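Local atomic coordinates of diol-dehydratase (Roseburia inulinivorans, PDB entry 5I2A), a protein that is a B12-independent diol dehydratase of the glycyl radical enzyme type, a lyase that probably removes water from 1,2-propanediol by radical chemistry. Residues I66-E71 and N222-M227; L653-N658 and S727-S732. All coordinates share one frame; numbering follows the deposited sequence.

Contact 1 (I66-E71 and N222-M227)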
# COMPACT_ATOMS: atom_id res chain seq x y z
N ILE A 66 -2.22 -26.73 -21.84
CA ILE A 66 -2.21 -26.12 -23.16
C ILE A 66 -2.70 -27.14 -24.17
O ILE A 66 -2.71 -28.35 -23.90
CB ILE A 66 -0.81 -25.62 -23.55
CG1 ILE A 66 0.16 -26.80 -23.67
CG2 ILE A 66 -0.30 -24.56 -22.55
CD1 ILE A 66 1.46 -26.43 -24.34
N ILE A 67 -3.10 -26.65 -25.33
CA ILE A 67 -3.62 -27.50 -26.39
C ILE A 67 -3.40 -26.81 -27.72
O ILE A 67 -3.43 -25.59 -27.80
CB ILE A 67 -5.12 -27.83 -26.16
CG1 ILE A 67 -5.64 -28.83 -27.19
CG2 ILE A 67 -5.98 -26.56 -26.18
CD1 ILE A 67 -7.02 -29.39 -26.86
N ILE A 68 -3.14 -27.59 -28.76
CA ILE A 68 -3.13 -27.07 -30.12
C ILE A 68 -4.34 -27.66 -30.82
O ILE A 68 -4.46 -28.88 -30.92
CB ILE A 68 -1.83 -27.44 -30.86
CG1 ILE A 68 -0.65 -26.74 -30.19
CG2 ILE A 68 -1.92 -27.09 -32.36
CD1 ILE A 68 0.69 -26.91 -30.92
N ARG A 69 -5.25 -26.80 -31.25
CA ARG A 69 -6.52 -27.26 -31.79
C ARG A 69 -6.31 -27.73 -33.24
O ARG A 69 -5.34 -27.31 -33.88
CB ARG A 69 -7.59 -26.16 -31.70
CG ARG A 69 -7.69 -25.47 -30.32
CD ARG A 69 -9.06 -24.83 -30.15
NE ARG A 69 -9.19 -24.04 -28.92
CZ ARG A 69 -9.34 -24.57 -27.70
NH1 ARG A 69 -9.35 -25.89 -27.53
NH2 ARG A 69 -9.46 -23.76 -26.66
N PRO A 70 -7.19 -28.60 -33.75
CA PRO A 70 -7.00 -29.15 -35.10
C PRO A 70 -6.81 -28.05 -36.14
O PRO A 70 -7.60 -27.10 -36.19
CB PRO A 70 -8.30 -29.93 -35.35
CG PRO A 70 -8.74 -30.34 -33.97
CD PRO A 70 -8.38 -29.17 -33.08
N GLU A 71 -5.72 -28.15 -36.90
CA GLU A 71 -5.43 -27.29 -38.05
C GLU A 71 -4.99 -25.87 -37.70
O GLU A 71 -4.77 -25.06 -38.59
CB GLU A 71 -6.63 -27.22 -38.99
CG GLU A 71 -7.03 -28.58 -39.60
CD GLU A 71 -7.98 -28.44 -40.77
OE1 GLU A 71 -7.52 -28.12 -41.87
OE2 GLU A 71 -9.19 -28.63 -40.58
N ASN A 222 7.41 -21.59 -25.29
CA ASN A 222 8.25 -22.76 -25.48
C ASN A 222 7.52 -24.05 -25.11
O ASN A 222 7.84 -25.11 -25.64
CB ASN A 222 9.54 -22.61 -24.68
CG ASN A 222 10.60 -21.85 -25.46
OD1 ASN A 222 11.36 -22.44 -26.21
ND2 ASN A 222 10.60 -20.53 -25.32
N ARG A 223 6.52 -23.96 -24.23
CA ARG A 223 5.67 -25.11 -23.99
C ARG A 223 4.91 -25.50 -25.27
O ARG A 223 4.71 -26.69 -25.54
CB ARG A 223 4.69 -24.85 -22.84
CG ARG A 223 5.37 -24.68 -21.48
CD ARG A 223 4.34 -24.48 -20.39
NE ARG A 223 3.47 -25.64 -20.23
CZ ARG A 223 2.23 -25.59 -19.78
NH1 ARG A 223 1.69 -24.42 -19.44
NH2 ARG A 223 1.52 -26.70 -19.68
N TYR A 224 4.51 -24.51 -26.06
CA TYR A 224 3.81 -24.78 -27.32
C TYR A 224 4.76 -25.36 -28.37
O TYR A 224 4.38 -26.25 -29.12
CB TYR A 224 3.13 -23.51 -27.85
CG TYR A 224 1.79 -23.30 -27.17
CD1 TYR A 224 0.64 -23.90 -27.66
CD2 TYR A 224 1.70 -22.55 -26.01
CE1 TYR A 224 -0.58 -23.74 -27.02
CE2 TYR A 224 0.49 -22.37 -25.36
CZ TYR A 224 -0.64 -22.97 -25.86
OH TYR A 224 -1.84 -22.80 -25.21
N ALA A 225 5.99 -24.87 -28.41
CA ALA A 225 7.00 -25.41 -29.31
C ALA A 225 7.22 -26.89 -29.02
O ALA A 225 7.27 -27.71 -29.94
CB ALA A 225 8.29 -24.64 -29.19
N LYS A 226 7.30 -27.23 -27.74
CA LYS A 226 7.49 -28.61 -27.33
C LYS A 226 6.29 -29.45 -27.71
O LYS A 226 6.44 -30.55 -28.23
CB LYS A 226 7.74 -28.71 -25.83
CG LYS A 226 7.93 -30.13 -25.32
CD LYS A 226 8.18 -30.13 -23.82
CE LYS A 226 7.85 -31.48 -23.19
NZ LYS A 226 7.87 -31.39 -21.70
N MET A 227 5.09 -28.93 -27.46
CA MET A 227 3.89 -29.67 -27.80
C MET A 227 3.80 -29.87 -29.32
O MET A 227 3.44 -30.94 -29.79
CB MET A 227 2.63 -28.98 -27.28
CG MET A 227 1.35 -29.66 -27.74
SD MET A 227 -0.12 -29.22 -26.79
CE MET A 227 0.20 -30.11 -25.27
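Ile66 wedges between Arg223, Tyr224 and Met227 on one side of helix 200-233, its branches spread over all three. Its CG1 lies between the backbone N and the carbonyl carbon (chi1 64°), and from there CD1 reaches over the tyrosine face. Ile66 CD1 sits 4.0 Å from the centroid of the Tyr224 ring, 2° off its normal, a CH-pi contact almost straight above the ring centre. CG2, beside the backbone N, lies over one face of the Arg223 guanidinium, toward its rim, and also against the Tyr224 ring; Arg223 NH1 is bonded to the carbonyls of Leu61 and Leu64. Ile66 CB comes 3.4 Å from Tyr224 OH, which is hydrogen-bonded to Ser77 N and Tyr220 OH. The Met227 chain bends at its last torsion (chi3 -73°), laying CE alongside Ile66 CG1 at 3.7 Å. At the tyrosine edge, Ile67 O lies in plane, 3.5 Å from Tyr224 CE1, and Ile68 CG1 meets Tyr224 CD1 at 4.0 Å. A leucine in place of Tyr224 would probably leave Ile66 CD1 without its aromatic face and Ser77 N without its hydroxyl partner. The contact ties the loop after helix 49-63 to helix 200-233, while Ile68 also touches Arg240 of helix 238-253.

Contact 2 (L653-N658 and S727-S732); sequences LPKYGN and SGFDIS
Asn658 carries its CG beside the backbone N, anti to the carbonyl carbon (chi1 -62°), which swings the amide across to Phe729, Ile731 and Ser732. On the other wing of the contact, the Lys655 chain bends at chi2 (-71°) and then runs extended over one face of the Phe729 ring. Lys655 CD comes within 3.6 Å of Phe729 CD2, and Lys655 CE makes a CH-pi contact 3.9 Å from the centroid of the Phe729 ring, so methylene groups make most of the contact while the ammonium goes on to the carbonyls of Ile650 and Asp711. Both amide hydrogens of Asn658 are used: ND2 donates almost straight (175°) to Phe729 O at 2.9 Å, and equally straight to Lys655 O in its own loop, from above that carbonyl's plane. Asn658 OD1 takes two bonds in its carbonyl plane, each on a lone pair, from Ser732 OG at 2.7 Å and from Ile731 N at 2.9 Å. A water joins Gly657 O to Ser732 N, donating to the first and accepting from the second. Gly657 packs so close to Asp730 CB that a side chain there would be tight, and its backbone angles also call for glycine. Four bonds, three of them across to 727-732, thus hold the amide plane of Asn658 and fix which end is oxygen and which nitrogen, so this one side chain pins two irregular loops together.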
# COMPACT_ATOMS: atom_id res chain seq x y z
N LEU A 653 -45.85 14.82 -29.30
CA LEU A 653 -44.89 15.92 -29.25
C LEU A 653 -43.72 15.70 -30.22
O LEU A 653 -43.38 14.57 -30.54
CB LEU A 653 -44.36 16.11 -27.83
CG LEU A 653 -45.34 16.62 -26.77
CD1 LEU A 653 -44.76 16.45 -25.37
CD2 LEU A 653 -45.68 18.07 -27.02
N PRO A 654 -43.12 16.80 -30.70
CA PRO A 654 -41.86 16.62 -31.43
C PRO A 654 -40.80 15.97 -30.54
O PRO A 654 -40.79 16.23 -29.35
CB PRO A 654 -41.47 18.06 -31.82
CG PRO A 654 -42.32 18.95 -30.99
CD PRO A 654 -43.56 18.20 -30.67
N LYS A 655 -39.95 15.12 -31.11
CA LYS A 655 -38.97 14.37 -30.33
C LYS A 655 -37.53 14.63 -30.78
O LYS A 655 -37.29 15.03 -31.92
CB LYS A 655 -39.27 12.87 -30.41
CG LYS A 655 -40.66 12.46 -29.99
CD LYS A 655 -40.87 12.59 -28.49
CE LYS A 655 -42.23 12.03 -28.08
NZ LYS A 655 -42.49 12.17 -26.61
N TYR A 656 -36.59 14.39 -29.88
CA TYR A 656 -35.17 14.39 -30.19
C TYR A 656 -34.92 13.45 -31.35
O TYR A 656 -35.46 12.35 -31.37
CB TYR A 656 -34.36 13.99 -28.94
CG TYR A 656 -32.87 13.77 -29.13
CD1 TYR A 656 -32.02 14.83 -29.43
CD2 TYR A 656 -32.30 12.52 -28.91
CE1 TYR A 656 -30.65 14.64 -29.55
CE2 TYR A 656 -30.93 12.31 -29.02
CZ TYR A 656 -30.11 13.37 -29.35
OH TYR A 656 -28.76 13.18 -29.48
N GLY A 657 -34.13 13.88 -32.33
CA GLY A 657 -33.82 13.03 -33.46
C GLY A 657 -34.55 13.40 -34.74
O GLY A 657 -34.55 12.65 -35.72
N ASN A 658 -35.18 14.57 -34.73
CA ASN A 658 -35.91 15.05 -35.89
C ASN A 658 -35.47 16.47 -36.28
O ASN A 658 -36.21 17.18 -36.96
CB ASN A 658 -37.41 15.03 -35.63
CG ASN A 658 -37.93 13.63 -35.38
OD1 ASN A 658 -38.22 12.89 -36.31
ND2 ASN A 658 -38.03 13.26 -34.11
N SER A 727 -36.00 4.76 -30.13
CA SER A 727 -36.62 3.95 -31.20
C SER A 727 -38.06 4.35 -31.51
O SER A 727 -38.90 4.44 -30.62
CB SER A 727 -36.58 2.47 -30.82
OG SER A 727 -35.24 2.05 -30.65
N GLY A 728 -38.34 4.59 -32.79
CA GLY A 728 -39.68 4.95 -33.22
C GLY A 728 -39.97 6.43 -33.06
O GLY A 728 -41.02 6.88 -33.49
N PHE A 729 -39.06 7.18 -32.45
CA PHE A 729 -39.27 8.62 -32.24
C PHE A 729 -38.61 9.43 -33.34
O PHE A 729 -39.02 10.56 -33.62
CB PHE A 729 -38.73 9.07 -30.87
CG PHE A 729 -39.66 8.81 -29.71
CD1 PHE A 729 -40.84 8.10 -29.89
CD2 PHE A 729 -39.35 9.29 -28.45
CE1 PHE A 729 -41.70 7.87 -28.83
CE2 PHE A 729 -40.20 9.07 -27.38
CZ PHE A 729 -41.38 8.35 -27.56
N ASP A 730 -37.58 8.87 -33.97
CA ASP A 730 -36.93 9.54 -35.08
C ASP A 730 -37.65 9.16 -36.38
O ASP A 730 -37.42 8.09 -36.94
CB ASP A 730 -35.44 9.19 -35.15
CG ASP A 730 -35.18 7.69 -35.07
OD1 ASP A 730 -35.86 7.00 -34.29
OD2 ASP A 730 -34.30 7.21 -35.80
N ILE A 731 -38.51 10.06 -36.85
CA ILE A 731 -39.39 9.75 -37.97
C ILE A 731 -39.16 10.66 -39.17
O ILE A 731 -40.00 10.73 -40.05
CB ILE A 731 -40.87 9.86 -37.56
CG1 ILE A 731 -41.18 11.28 -37.08
CG2 ILE A 731 -41.21 8.82 -36.49
CD1 ILE A 731 -42.65 11.51 -36.76
N SER A 732 -38.01 11.32 -39.21
CA SER A 732 -37.75 12.28 -40.27
C SER A 732 -36.56 11.87 -41.13
O SER A 732 -36.03 12.68 -41.87
CB SER A 732 -37.51 13.67 -39.67
OG SER A 732 -38.55 14.01 -38.78
O HOH W 1 -35.49 11.39 -37.97

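Contact 1 and contact 2 lie on opposite sides of the chain's centre, with their own centres 55 Å apart and their nearest atoms about 37 Å apart. They come in series: contact 1 joins an early loop to helix 200-233 and closes long before contact 2 opens after helix 637-651. They share no helix or strand. Both segments of contact 1 belong to the pyruvate formate lyase-like region, whereas contact 2 links the late part of that region to the glycine radical region. Contact 1 therefore stays within the early part of the chain, while contact 2 brings the two family regions together.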